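Local coordinates for protein B-agarase (Agarivorans gilvus, PDB 5Z6P) that probably hydrolyses beta-galactosidic linkages of agarose, as a family 50 glycoside hydrolase with agarase activity, at residues 529-533 with 534-538; 601-604 with 605-609; 648-651 with 652-655; 693-696 with 697-700. All blocks are in the same frame, centred on the assembly; numbering follows the deposited sequence.

Contact 1 (529-533 with 534-538); sequences LGRSA and DACPT
Arg531 lays its guanidinium over the thiol of Cys536, and this is the compact half of the contact. SG sits over the centre of the group, 3.7 Å from Arg531 CZ, while Cys536 CB stands 3.9 Å from Arg531 NH2. The bend at chi3 of Arg531 (59°) folds the chain back across the turn and brings its flat end above the sulfur. The rotation of the guanidinium is set from outside as well: NH1 is hydrogen-bonded to the carbonyl of Gln461, and Phe468 and Val462 pack against the same side chain. Cys536 is buried; its CB also lies 3.4 Å from Ser532 O.

The other half faces solvent and is held more loosely. Cys536 N donates to Ala533 O across 3.3 Å, a weak bond although fairly straight at 161°. Ser532 OG approaches Asp534 OD1 at 3.0 Å, but that hydroxyl proton has another acceptor within reach. Asp534 OD1 also takes a weak bond from Ala535 N, bent to 115°.

The weak bond between Ala533 and Cys536 closes a beta turn near type I, with Asp534 and Ala535 at its corners. This turn leads directly into the N-cap of helix 537-550, where Cys536 SG bonds a backbone N just beyond Thr538 and Pro537 opens the helix.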
ATOM      1  N   LEU A 529      21.720 -10.636  17.056  1.00 15.49           N
ATOM      2  CA  LEU A 529      22.486 -11.607  17.837  1.00 15.14           C
ATOM      3  C   LEU A 529      23.823 -11.956  17.154  1.00 17.76           C
ATOM      4  O   LEU A 529      24.821 -12.252  17.817  1.00 15.01           O
ATOM      5  CB  LEU A 529      21.677 -12.884  18.075  1.00 15.36           C
ATOM      6  CG  LEU A 529      20.620 -12.829  19.180  1.00 15.67           C
ATOM      7  CD1 LEU A 529      19.744 -14.075  19.191  1.00 15.95           C
ATOM      8  CD2 LEU A 529      21.306 -12.613  20.525  1.00 13.44           C
ATOM      9  N   GLY A 530      23.830 -11.905  15.829  1.00 17.93           N
ATOM     10  CA  GLY A 530      25.032 -12.165  15.075  1.00 17.76           C
ATOM     11  C   GLY A 530      26.065 -11.060  15.196  1.00 22.37           C
ATOM     12  O   GLY A 530      27.226 -11.294  14.915  1.00 17.89           O
ATOM     13  N   ARG A 531      25.644  -9.867  15.621  1.00 18.29           N
ATOM     14  CA  ARG A 531      26.544  -8.723  15.710  1.00 16.17           C
ATOM     15  C   ARG A 531      27.303  -8.622  17.038  1.00 19.57           C
ATOM     16  O   ARG A 531      26.936  -9.244  18.041  1.00 15.54           O
ATOM     17  CB  ARG A 531      25.759  -7.441  15.458  1.00 15.73           C
ATOM     18  CG  ARG A 531      25.171  -7.381  14.048  1.00 18.06           C
ATOM     19  CD  ARG A 531      24.303  -6.174  13.853  1.00 19.23           C
ATOM     20  NE  ARG A 531      25.017  -4.921  14.067  1.00 18.72           N
ATOM     21  CZ  ARG A 531      24.414  -3.739  14.082  1.00 17.47           C
ATOM     22  NH1 ARG A 531      23.107  -3.681  13.913  1.00 18.90           N
ATOM     23  NH2 ARG A 531      25.101  -2.623  14.275  1.00 18.44           N
ATOM     24  N   SER A 532      28.374  -7.841  17.039  1.00 19.44           N
ATOM     25  CA  SER A 532      29.128  -7.620  18.262  1.00 19.66           C
ATOM     26  C   SER A 532      28.524  -6.488  19.113  1.00 17.99           C
ATOM     27  O   SER A 532      28.121  -5.447  18.606  1.00 17.41           O
ATOM     28  CB  SER A 532      30.589  -7.320  17.931  1.00 23.23           C
ATOM     29  OG  SER A 532      30.666  -6.365  16.893  1.00 28.56           O
ATOM     30  N   ALA A 533      28.470  -6.686  20.420  1.00 19.70           N
ATOM     31  CA  ALA A 533      27.865  -5.671  21.281  1.00 17.62           C
ATOM     32  C   ALA A 533      28.685  -4.365  21.367  1.00 16.53           C
ATOM     33  O   ALA A 533      28.149  -3.341  21.766  1.00 17.00           O
ATOM     34  CB  ALA A 533      27.619  -6.247  22.694  1.00 13.81           C
ATOM     35  N   ASP A 534      29.958  -4.367  20.970  1.00 18.55           N
ATOM     36  CA  ASP A 534      30.773  -3.163  21.199  1.00 20.21           C
ATOM     37  C   ASP A 534      30.290  -1.926  20.437  1.00 21.14           C
ATOM     38  O   ASP A 534      30.409  -0.816  20.938  1.00 20.20           O
ATOM     39  CB  ASP A 534      32.263  -3.408  20.892  1.00 26.17           C
ATOM     40  CG  ASP A 534      32.497  -4.170  19.621  1.00 24.70           C
ATOM     41  OD1 ASP A 534      31.622  -4.161  18.743  1.00 28.48           O
ATOM     42  OD2 ASP A 534      33.586  -4.781  19.502  1.00 33.20           O
ATOM     43  N   ALA A 535      29.708  -2.112  19.261  1.00 19.29           N
ATOM     44  CA  ALA A 535      29.147  -0.987  18.521  1.00 17.89           C
ATOM     45  C   ALA A 535      27.656  -1.167  18.226  1.00 17.19           C
ATOM     46  O   ALA A 535      27.118  -0.535  17.337  1.00 22.08           O
ATOM     47  CB  ALA A 535      29.913  -0.776  17.217  1.00 20.60           C
ATOM     48  N   CYS A 536      26.997  -2.030  18.979  1.00 15.89           N
ATOM     49  CA  CYS A 536      25.576  -2.256  18.805  1.00 14.63           C
ATOM     50  C   CYS A 536      24.862  -2.236  20.155  1.00 16.29           C
ATOM     51  O   CYS A 536      24.853  -3.237  20.849  1.00 14.24           O
ATOM     52  CB  CYS A 536      25.332  -3.590  18.095  1.00 16.66           C
ATOM     53  SG  CYS A 536      23.656  -3.901  17.697  1.00 14.46           S
ATOM     54  N   PRO A 537      24.283  -1.086  20.523  1.00 15.07           N
ATOM     55  CA  PRO A 537      23.581  -0.936  21.801  1.00 14.41           C
ATOM     56  C   PRO A 537      22.440  -1.946  21.991  1.00 13.36           C
ATOM     57  O   PRO A 537      22.299  -2.461  23.086  1.00 14.14           O
ATOM     58  CB  PRO A 537      23.036   0.503  21.740  1.00 12.36           C
ATOM     59  CG  PRO A 537      23.912   1.202  20.766  1.00 11.70           C
ATOM     60  CD  PRO A 537      24.367   0.181  19.782  1.00 12.38           C
ATOM     61  N   THR A 538      21.631  -2.207  20.964  1.00 12.91           N
ATOM     62  CA  THR A 538      20.560  -3.191  21.109  1.00 14.87           C
ATOM     63  C   THR A 538      21.105  -4.608  21.419  1.00 12.68           C
ATOM     64  O   THR A 538      20.538  -5.321  22.234  1.00 15.65           O
ATOM     65  CB  THR A 538      19.642  -3.221  19.838  1.00 12.41           C
ATOM     66  OG1 THR A 538      18.828  -2.042  19.807  1.00 11.90           O
ATOM     67  CG2 THR A 538      18.727  -4.422  19.854  1.00  8.63           C
TER
HETATM   68  O   HOH W   1      28.833  -3.874  16.893  1.00 28.37           O

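Contact 2 (601-604 with 605-609); sequences VVKQ and ELKKQ
Four successive i to i+4 bonds carry the backbone from 601-604 into 605-609, from Glu605 N to Val601 O (3.0 Å, 167°) through to Lys608 N and Gln604 O (3.0 Å), where the N-H angle has fallen to 139° near the end of the helix. On the buried side Val602 and Leu606 run side by side in the same direction, with Val602 CG1 4.0 Å from Leu606 CD1. CG1 reaches this neighbour because it stands opposite the backbone N. Ile506 and Tyr615 touch both residues, which places this strip against strands 501-506 and 614-615.

A different face carries charge. Lys608, extended beyond CG, runs back along the helix and puts NZ 2.9 Å from Glu605 OE2, a salt bridge that meets the carboxylate on its syn side, 22° out of plane. The same OE2 also forms a salt bridge with Arg481, whose other terminal nitrogen bonds Gln604 OE1. Two cations therefore share one oxygen, which would probably favour the ionised carboxylate.

The side chains of Lys603 and Lys607 come nearest at their stems, CG to CG at 4.3 Å. Lys603 NZ and Lys607 NZ stay 6.1 Å apart. The first bonds the carbonyl of His636, the second that of His613 as well as the carboxylate of Asp638. Apolar contacts toward strands and ion pairs on other faces make this the last turns of an amphipathic alpha-helix.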
ATOM      1  N   VAL A 601      10.724   5.722  23.380  1.00 12.77           N
ATOM      2  CA  VAL A 601      11.503   6.935  23.138  1.00 11.65           C
ATOM      3  C   VAL A 601      10.682   7.936  22.315  1.00 13.12           C
ATOM      4  O   VAL A 601      10.601   9.111  22.670  1.00 12.74           O
ATOM      5  CB  VAL A 601      12.847   6.639  22.430  1.00 13.52           C
ATOM      6  CG1 VAL A 601      13.504   7.916  22.008  1.00 12.34           C
ATOM      7  CG2 VAL A 601      13.786   5.833  23.358  1.00 16.42           C
ATOM      8  N   VAL A 602      10.045   7.460  21.250  1.00 11.03           N
ATOM      9  CA  VAL A 602       9.205   8.326  20.429  1.00 11.96           C
ATOM     10  C   VAL A 602       8.066   8.920  21.260  1.00 13.95           C
ATOM     11  O   VAL A 602       7.851  10.109  21.219  1.00 15.53           O
ATOM     12  CB  VAL A 602       8.608   7.596  19.210  1.00 15.31           C
ATOM     13  CG1 VAL A 602       7.608   8.516  18.481  1.00 11.79           C
ATOM     14  CG2 VAL A 602       9.710   7.126  18.254  1.00 10.73           C
ATOM     15  N   LYS A 603       7.350   8.096  22.016  1.00 12.82           N
ATOM     16  CA  LYS A 603       6.280   8.612  22.884  1.00 15.45           C
ATOM     17  C   LYS A 603       6.807   9.741  23.779  1.00 15.45           C
ATOM     18  O   LYS A 603       6.212  10.816  23.872  1.00 12.96           O
ATOM     19  CB  LYS A 603       5.681   7.485  23.743  1.00 13.76           C
ATOM     20  CG  LYS A 603       4.515   7.900  24.617  1.00 17.45           C
ATOM     21  CD  LYS A 603       4.296   6.914  25.750  1.00 20.03           C
ATOM     22  CE  LYS A 603       3.127   7.319  26.656  1.00 31.33           C
ATOM     23  NZ  LYS A 603       1.897   6.490  26.437  1.00 29.37           N
ATOM     24  N   GLN A 604       7.944   9.495  24.421  1.00 16.78           N
ATOM     25  CA  GLN A 604       8.482  10.452  25.390  1.00 18.16           C
ATOM     26  C   GLN A 604       8.817  11.789  24.748  1.00 13.23           C
ATOM     27  O   GLN A 604       8.470  12.834  25.279  1.00 13.97           O
ATOM     28  CB  GLN A 604       9.716   9.882  26.093  1.00 13.81           C
ATOM     29  CG  GLN A 604       9.351   8.884  27.169  1.00 16.85           C
ATOM     30  CD  GLN A 604      10.544   8.319  27.876  1.00 19.26           C
ATOM     31  OE1 GLN A 604      11.654   8.370  27.366  1.00 19.87           O
ATOM     32  NE2 GLN A 604      10.318   7.755  29.061  1.00 20.18           N
ATOM     33  N   GLU A 605       9.498  11.746  23.613  1.00 12.15           N
ATOM     34  CA  GLU A 605       9.892  12.968  22.937  1.00 15.36           C
ATOM     35  C   GLU A 605       8.657  13.703  22.423  1.00 14.10           C
ATOM     36  O   GLU A 605       8.607  14.925  22.479  1.00 14.63           O
ATOM     37  CB  GLU A 605      10.872  12.672  21.796  1.00 13.30           C
ATOM     38  CG  GLU A 605      12.198  12.122  22.290  1.00 13.27           C
ATOM     39  CD  GLU A 605      12.858  13.032  23.302  1.00 14.25           C
ATOM     40  OE1 GLU A 605      12.957  14.238  23.041  1.00 16.93           O
ATOM     41  OE2 GLU A 605      13.263  12.550  24.362  1.00 15.02           O
ATOM     42  N   LEU A 606       7.656  12.967  21.941  1.00 14.04           N
ATOM     43  CA  LEU A 606       6.411  13.613  21.520  1.00 16.75           C
ATOM     44  C   LEU A 606       5.755  14.335  22.701  1.00 15.24           C
ATOM     45  O   LEU A 606       5.370  15.478  22.587  1.00 16.94           O
ATOM     46  CB  LEU A 606       5.429  12.604  20.909  1.00 15.97           C
ATOM     47  CG  LEU A 606       5.620  12.439  19.400  1.00 17.03           C
ATOM     48  CD1 LEU A 606       4.788  11.307  18.864  1.00 18.85           C
ATOM     49  CD2 LEU A 606       5.276  13.721  18.683  1.00 17.78           C
ATOM     50  N   LYS A 607       5.657  13.663  23.837  1.00 14.98           N
ATOM     51  CA  LYS A 607       4.918  14.226  24.968  1.00 18.56           C
ATOM     52  C   LYS A 607       5.655  15.389  25.623  1.00 17.82           C
ATOM     53  O   LYS A 607       5.010  16.226  26.235  1.00 18.68           O
ATOM     54  CB  LYS A 607       4.596  13.151  26.017  1.00 21.08           C
ATOM     55  CG  LYS A 607       3.674  12.016  25.531  1.00 20.92           C
ATOM     56  CD  LYS A 607       2.334  12.515  24.966  1.00 23.88           C
ATOM     57  CE  LYS A 607       1.439  11.361  24.491  1.00 23.67           C
ATOM     58  NZ  LYS A 607       0.085  11.814  24.020  1.00 31.62           N
ATOM     59  N   LYS A 608       6.981  15.476  25.467  1.00 13.31           N
ATOM     60  CA  LYS A 608       7.732  16.589  26.062  1.00 15.07           C
ATOM     61  C   LYS A 608       7.355  17.905  25.413  1.00 18.39           C
ATOM     62  O   LYS A 608       7.378  18.946  26.056  1.00 21.70           O
ATOM     63  CB  LYS A 608       9.257  16.407  25.930  1.00 14.23           C
ATOM     64  CG  LYS A 608       9.912  15.344  26.848  1.00 17.79           C
ATOM     65  CD  LYS A 608      11.408  15.205  26.518  1.00 16.86           C
ATOM     66  CE  LYS A 608      12.014  13.938  27.096  1.00 16.82           C
ATOM     67  NZ  LYS A 608      13.494  13.916  26.949  1.00 14.15           N
ATOM     68  N   GLN A 609       7.033  17.855  24.125  1.00 15.37           N
ATOM     69  CA  GLN A 609       6.748  19.074  23.372  1.00 18.61           C
ATOM     70  C   GLN A 609       5.268  19.203  23.006  1.00 19.86           C
ATOM     71  O   GLN A 609       4.760  20.310  22.833  1.00 20.87           O
ATOM     72  CB  GLN A 609       7.598  19.120  22.106  1.00 14.84           C
ATOM     73  CG  GLN A 609       9.097  18.968  22.353  1.00 15.33           C
ATOM     74  CD  GLN A 609       9.898  19.237  21.103  1.00 16.66           C
ATOM     75  OE1 GLN A 609       9.700  20.256  20.433  1.00 15.52           O
ATOM     76  NE2 GLN A 609      10.802  18.320  20.770  1.00 15.19           N
TER

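Contact 3 (648-651 with 652-655); sequences GLHP and EPWS
His650 ND1 accepts the backbone N-H of Glu652 at 3.2 Å, with an N-H...N angle of 159° and the donor only 14° out of the imidazole plane. NE2, on the far side of the ring, is hydrogen-bonded to Ser71 O, so both ring nitrogens have partners and the imidazole is fixed in rotation; Phe75 adds an edge-to-face contact. Glu652 lies alongside the ring, its CB 3.5 Å from His650 ND1, while its carboxylate is turned steeply to the imidazole and bonds Phe75 N through OE1.

The ND1 bond holds the first residue of a type I beta turn from Glu652 to Ser655, which follows an inverse gamma turn centred on Leu649. The two turns shape the loop between strand 640-643 and helix 657-660, and the bonds to Ser71 and Phe75 tie it to the CBM-like domain.

Inside the loop, Leu649 covers one face of Trp654. Its CB stands 4.2 Å from the centroid of the five-membered ring, 25° off the normal, a CH-pi contact, and CD2 rests toward the rim, 3.7 Å from Trp654 CE2. At the indole edge, near its plane, His650 O approaches Trp654 CD1 to 3.1 Å. Tyr642, Tyr644 and Phe709 meet the same indole edge-to-face.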
ATOM      1  N   GLY A 648     -11.229  -5.587   2.950  1.00 17.85           N
ATOM      2  CA  GLY A 648     -11.697  -5.047   4.216  1.00 13.71           C
ATOM      3  C   GLY A 648     -11.065  -5.801   5.384  1.00 17.36           C
ATOM      4  O   GLY A 648     -10.184  -6.642   5.177  1.00 17.37           O
ATOM      5  N   LEU A 649     -11.515  -5.503   6.602  1.00 16.52           N
ATOM      6  CA  LEU A 649     -10.982  -6.123   7.815  1.00 19.75           C
ATOM      7  C   LEU A 649     -11.540  -7.530   7.991  1.00 18.75           C
ATOM      8  O   LEU A 649     -12.406  -7.778   8.836  1.00 21.93           O
ATOM      9  CB  LEU A 649     -11.290  -5.264   9.054  1.00 16.67           C
ATOM     10  CG  LEU A 649     -10.859  -3.800   8.962  1.00 16.65           C
ATOM     11  CD1 LEU A 649     -11.154  -3.041  10.259  1.00 13.96           C
ATOM     12  CD2 LEU A 649      -9.379  -3.706   8.607  1.00 15.69           C
ATOM     13  N   HIS A 650     -11.030  -8.438   7.174  1.00 18.71           N
ATOM     14  CA  HIS A 650     -11.402  -9.832   7.247  1.00 18.84           C
ATOM     15  C   HIS A 650     -11.234 -10.356   8.678  1.00 19.16           C
ATOM     16  O   HIS A 650     -10.206 -10.119   9.300  1.00 16.80           O
ATOM     17  CB  HIS A 650     -10.562 -10.626   6.270  1.00 16.79           C
ATOM     18  CG  HIS A 650     -11.072 -12.006   6.020  1.00 18.13           C
ATOM     19  ND1 HIS A 650     -10.980 -13.012   6.956  1.00 18.42           N
ATOM     20  CD2 HIS A 650     -11.666 -12.550   4.939  1.00 19.04           C
ATOM     21  CE1 HIS A 650     -11.501 -14.117   6.463  1.00 18.98           C
ATOM     22  NE2 HIS A 650     -11.936 -13.862   5.243  1.00 22.84           N
ATOM     23  N   PRO A 651     -12.281 -11.006   9.220  1.00 20.78           N
ATOM     24  CA  PRO A 651     -12.275 -11.465  10.615  1.00 18.61           C
ATOM     25  C   PRO A 651     -11.065 -12.321  11.009  1.00 17.15           C
ATOM     26  O   PRO A 651     -10.582 -12.183  12.117  1.00 22.15           O
ATOM     27  CB  PRO A 651     -13.569 -12.292  10.728  1.00 19.73           C
ATOM     28  CG  PRO A 651     -14.361 -12.034   9.456  1.00 20.73           C
ATOM     29  CD  PRO A 651     -13.641 -10.999   8.653  1.00 19.31           C
ATOM     30  N   GLU A 652     -10.585 -13.169  10.119  1.00 17.28           N
ATOM     31  CA  GLU A 652      -9.535 -14.115  10.466  1.00 17.29           C
ATOM     32  C   GLU A 652      -8.184 -13.449  10.864  1.00 21.75           C
ATOM     33  O   GLU A 652      -7.669 -13.747  11.931  1.00 19.89           O
ATOM     34  CB  GLU A 652      -9.353 -15.100   9.314  1.00 20.89           C
ATOM     35  CG  GLU A 652      -8.586 -16.355   9.643  1.00 23.02           C
ATOM     36  CD  GLU A 652      -8.333 -17.205   8.414  1.00 27.32           C
ATOM     37  OE1 GLU A 652      -9.263 -17.375   7.602  1.00 25.54           O
ATOM     38  OE2 GLU A 652      -7.186 -17.673   8.241  1.00 34.43           O
ATOM     39  N   PRO A 653      -7.625 -12.532  10.037  1.00 17.66           N
ATOM     40  CA  PRO A 653      -6.347 -11.963  10.505  1.00 16.14           C
ATOM     41  C   PRO A 653      -6.505 -10.867  11.558  1.00 17.06           C
ATOM     42  O   PRO A 653      -5.519 -10.463  12.169  1.00 17.70           O
ATOM     43  CB  PRO A 653      -5.716 -11.395   9.218  1.00 15.56           C
ATOM     44  CG  PRO A 653      -6.912 -11.034   8.358  1.00 17.67           C
ATOM     45  CD  PRO A 653      -7.946 -12.109   8.660  1.00 17.57           C
ATOM     46  N   TRP A 654      -7.722 -10.392  11.777  1.00 15.12           N
ATOM     47  CA  TRP A 654      -7.931  -9.355  12.775  1.00 15.97           C
ATOM     48  C   TRP A 654      -8.433  -9.888  14.149  1.00 19.19           C
ATOM     49  O   TRP A 654      -8.797  -9.096  15.020  1.00 17.36           O
ATOM     50  CB  TRP A 654      -8.880  -8.293  12.205  1.00 16.54           C
ATOM     51  CG  TRP A 654      -8.211  -7.521  11.100  1.00 17.11           C
ATOM     52  CD1 TRP A 654      -8.377  -7.690   9.756  1.00 14.95           C
ATOM     53  CD2 TRP A 654      -7.221  -6.497  11.255  1.00 16.33           C
ATOM     54  NE1 TRP A 654      -7.568  -6.817   9.062  1.00 14.81           N
ATOM     55  CE2 TRP A 654      -6.848  -6.075   9.958  1.00 17.33           C
ATOM     56  CE3 TRP A 654      -6.626  -5.880  12.362  1.00 15.94           C
ATOM     57  CZ2 TRP A 654      -5.896  -5.070   9.741  1.00 12.58           C
ATOM     58  CZ3 TRP A 654      -5.689  -4.883  12.144  1.00 14.13           C
ATOM     59  CH2 TRP A 654      -5.342  -4.484  10.845  1.00 13.96           C
ATOM     60  N   SER A 655      -8.395 -11.218  14.328  1.00 20.01           N
ATOM     61  CA  SER A 655      -8.702 -11.917  15.604  1.00 19.51           C
ATOM     62  C   SER A 655      -8.029 -11.361  16.854  1.00 21.20           C
ATOM     63  O   SER A 655      -8.629 -11.310  17.918  1.00 22.13           O
ATOM     64  CB  SER A 655      -8.303 -13.390  15.504  1.00 17.54           C
ATOM     65  OG  SER A 655      -9.407 -14.168  15.148  1.00 30.15           O
TER

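Contact 4 (693-696 with 697-700); sequences GQMF and ERYM
Phe696 and Met700, one turn apart, run side by side, and Met700 CG lies over the phenyl face, 4.2 Å from the ring centroid in a CH-pi contact. The sulfur follows more obliquely at 5.2 Å from that centroid, a Met-aromatic contact. Phe696 turns its ring toward this neighbour with CG trans to the backbone N (chi1 175°).

Four backbone pairs are satisfied within the helix. The carbonyls of Gly693, Gln694, Met695 and Phe696 accept in turn from the N-H groups of Glu697, Arg698, Tyr699 and Met700, each across 3.0 Å, at N-H angles from 157° to 168°.

The side-chain polar ends look outward for partners. Glu697 OE1 forms a salt bridge with Arg753, and Tyr699 OH is hydrogen-bonded to the carbonyl of Tyr644. Arg698 instead lies along its own helix: its guanidinium places one face over Gln694 O, NH1 is 3.7 Å from Met695 CG, and NH2 is 3.9 Å from Gln694 CB.

Phe696 packs on Met747, Ala750 and Val754 of helix 745-762, and Met700 shares Val754; Met695 and Tyr699 instead meet Phe671, so helix 689-704 packs on helix 745-762 with one flank and on the loop after strand 664-668 with another.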
ATOM      1  N   GLY A 693     -16.040   2.346  -6.225  1.00 16.26           N
ATOM      2  CA  GLY A 693     -16.879   2.961  -5.228  1.00 16.11           C
ATOM      3  C   GLY A 693     -17.590   1.906  -4.384  1.00 17.86           C
ATOM      4  O   GLY A 693     -17.615   2.022  -3.172  1.00 19.23           O
ATOM      5  N   GLN A 694     -18.138   0.874  -5.018  1.00 17.11           N
ATOM      6  CA  GLN A 694     -18.772  -0.224  -4.270  1.00 20.06           C
ATOM      7  C   GLN A 694     -17.776  -0.870  -3.301  1.00 17.92           C
ATOM      8  O   GLN A 694     -18.095  -1.141  -2.136  1.00 18.18           O
ATOM      9  CB  GLN A 694     -19.340  -1.293  -5.214  1.00 19.26           C
ATOM     10  CG  GLN A 694     -20.621  -0.894  -5.967  1.00 17.77           C
ATOM     11  CD  GLN A 694     -20.933  -1.822  -7.147  1.00 22.50           C
ATOM     12  OE1 GLN A 694     -20.048  -2.480  -7.689  1.00 25.37           O
ATOM     13  NE2 GLN A 694     -22.193  -1.864  -7.553  1.00 26.30           N
ATOM     14  N   MET A 695     -16.565  -1.116  -3.775  1.00 17.76           N
ATOM     15  CA  MET A 695     -15.602  -1.780  -2.918  1.00 15.26           C
ATOM     16  C   MET A 695     -15.130  -0.849  -1.809  1.00 15.62           C
ATOM     17  O   MET A 695     -14.838  -1.308  -0.713  1.00 16.54           O
ATOM     18  CB  MET A 695     -14.433  -2.316  -3.745  1.00 17.05           C
ATOM     19  CG  MET A 695     -14.879  -3.442  -4.679  1.00 17.82           C
ATOM     20  SD  MET A 695     -13.574  -4.144  -5.694  1.00 20.29           S
ATOM     21  CE  MET A 695     -12.695  -5.123  -4.462  1.00 16.51           C
ATOM     22  N   PHE A 696     -15.065   0.452  -2.089  1.00 15.21           N
ATOM     23  CA  PHE A 696     -14.738   1.436  -1.064  1.00 16.43           C
ATOM     24  C   PHE A 696     -15.754   1.320   0.079  1.00 19.89           C
ATOM     25  O   PHE A 696     -15.389   1.279   1.257  1.00 16.45           O
ATOM     26  CB  PHE A 696     -14.737   2.856  -1.634  1.00 13.87           C
ATOM     27  CG  PHE A 696     -14.513   3.935  -0.602  1.00 16.61           C
ATOM     28  CD1 PHE A 696     -15.575   4.443   0.140  1.00 14.48           C
ATOM     29  CD2 PHE A 696     -13.242   4.455  -0.391  1.00 13.44           C
ATOM     30  CE1 PHE A 696     -15.376   5.426   1.087  1.00 16.27           C
ATOM     31  CE2 PHE A 696     -13.025   5.446   0.558  1.00 13.21           C
ATOM     32  CZ  PHE A 696     -14.098   5.931   1.309  1.00 14.64           C
ATOM     33  N   GLU A 697     -17.027   1.255  -0.286  1.00 15.19           N
ATOM     34  CA  GLU A 697     -18.082   1.196   0.707  1.00 16.77           C
ATOM     35  C   GLU A 697     -17.996  -0.089   1.509  1.00 16.14           C
ATOM     36  O   GLU A 697     -18.105  -0.056   2.725  1.00 18.69           O
ATOM     37  CB  GLU A 697     -19.466   1.321   0.052  1.00 16.27           C
ATOM     38  CG  GLU A 697     -20.587   1.287   1.046  1.00 19.08           C
ATOM     39  CD  GLU A 697     -21.887   1.832   0.490  1.00 24.08           C
ATOM     40  OE1 GLU A 697     -22.082   1.777  -0.738  1.00 23.02           O
ATOM     41  OE2 GLU A 697     -22.698   2.325   1.297  1.00 27.01           O
ATOM     42  N   ARG A 698     -17.794  -1.214   0.832  1.00 15.71           N
ATOM     43  CA  ARG A 698     -17.693  -2.498   1.506  1.00 17.27           C
ATOM     44  C   ARG A 698     -16.537  -2.511   2.515  1.00 15.79           C
ATOM     45  O   ARG A 698     -16.683  -3.001   3.634  1.00 16.39           O
ATOM     46  CB  ARG A 698     -17.518  -3.629   0.497  1.00 15.50           C
ATOM     47  CG  ARG A 698     -18.807  -4.066  -0.205  1.00 18.78           C
ATOM     48  CD  ARG A 698     -18.542  -5.296  -1.084  1.00 18.87           C
ATOM     49  NE  ARG A 698     -19.049  -5.083  -2.430  1.00 28.23           N
ATOM     50  CZ  ARG A 698     -18.404  -5.407  -3.538  1.00 21.69           C
ATOM     51  NH1 ARG A 698     -17.215  -5.987  -3.485  1.00 27.51           N
ATOM     52  NH2 ARG A 698     -18.958  -5.153  -4.702  1.00 29.01           N
ATOM     53  N   TYR A 699     -15.395  -1.966   2.113  1.00 15.00           N
ATOM     54  CA  TYR A 699     -14.265  -1.830   3.022  1.00 14.88           C
ATOM     55  C   TYR A 699     -14.690  -1.039   4.235  1.00 13.81           C
ATOM     56  O   TYR A 699     -14.526  -1.497   5.349  1.00 17.57           O
ATOM     57  CB  TYR A 699     -13.066  -1.152   2.346  1.00 13.58           C
ATOM     58  CG  TYR A 699     -11.760  -1.196   3.162  1.00 14.19           C
ATOM     59  CD1 TYR A 699     -11.565  -0.386   4.277  1.00 13.16           C
ATOM     60  CD2 TYR A 699     -10.719  -2.035   2.785  1.00 13.43           C
ATOM     61  CE1 TYR A 699     -10.343  -0.424   5.006  1.00 14.92           C
ATOM     62  CE2 TYR A 699      -9.514  -2.087   3.513  1.00 13.73           C
ATOM     63  CZ  TYR A 699      -9.331  -1.288   4.606  1.00 12.29           C
ATOM     64  OH  TYR A 699      -8.130  -1.362   5.284  1.00 12.08           O
ATOM     65  N   MET A 700     -15.261   0.134   4.027  1.00 12.35           N
ATOM     66  CA  MET A 700     -15.544   1.011   5.150  1.00 14.00           C
ATOM     67  C   MET A 700     -16.541   0.454   6.160  1.00 16.08           C
ATOM     68  O   MET A 700     -16.392   0.700   7.354  1.00 16.49           O
ATOM     69  CB  MET A 700     -16.022   2.356   4.657  1.00 14.28           C
ATOM     70  CG  MET A 700     -14.898   3.186   4.083  1.00 13.48           C
ATOM     71  SD  MET A 700     -13.583   3.414   5.280  1.00 19.27           S
ATOM     72  CE  MET A 700     -14.482   4.318   6.535  1.00 17.75           C
TER

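The four contacts follow one another along the chain, each closing before the next opens. Contacts 1 and 2 lie on the same side of the chain's centre, their own centres about 26 Å apart without touching; helix 581-609, which carries contact 2, also packs against Leu529 and Thr538 of contact 1. Contact 4 is on the opposite side from contact 1, with about 47 Å between centres. The centres of contacts 3 and 4 are about 16 Å apart, yet they touch. The loop of contact 3 follows strand 640-643, and helix 689-704 comes between strands 664-668 and 709-714 of the same sheet; packing of Gly648 on Tyr699 brings loop and helix together.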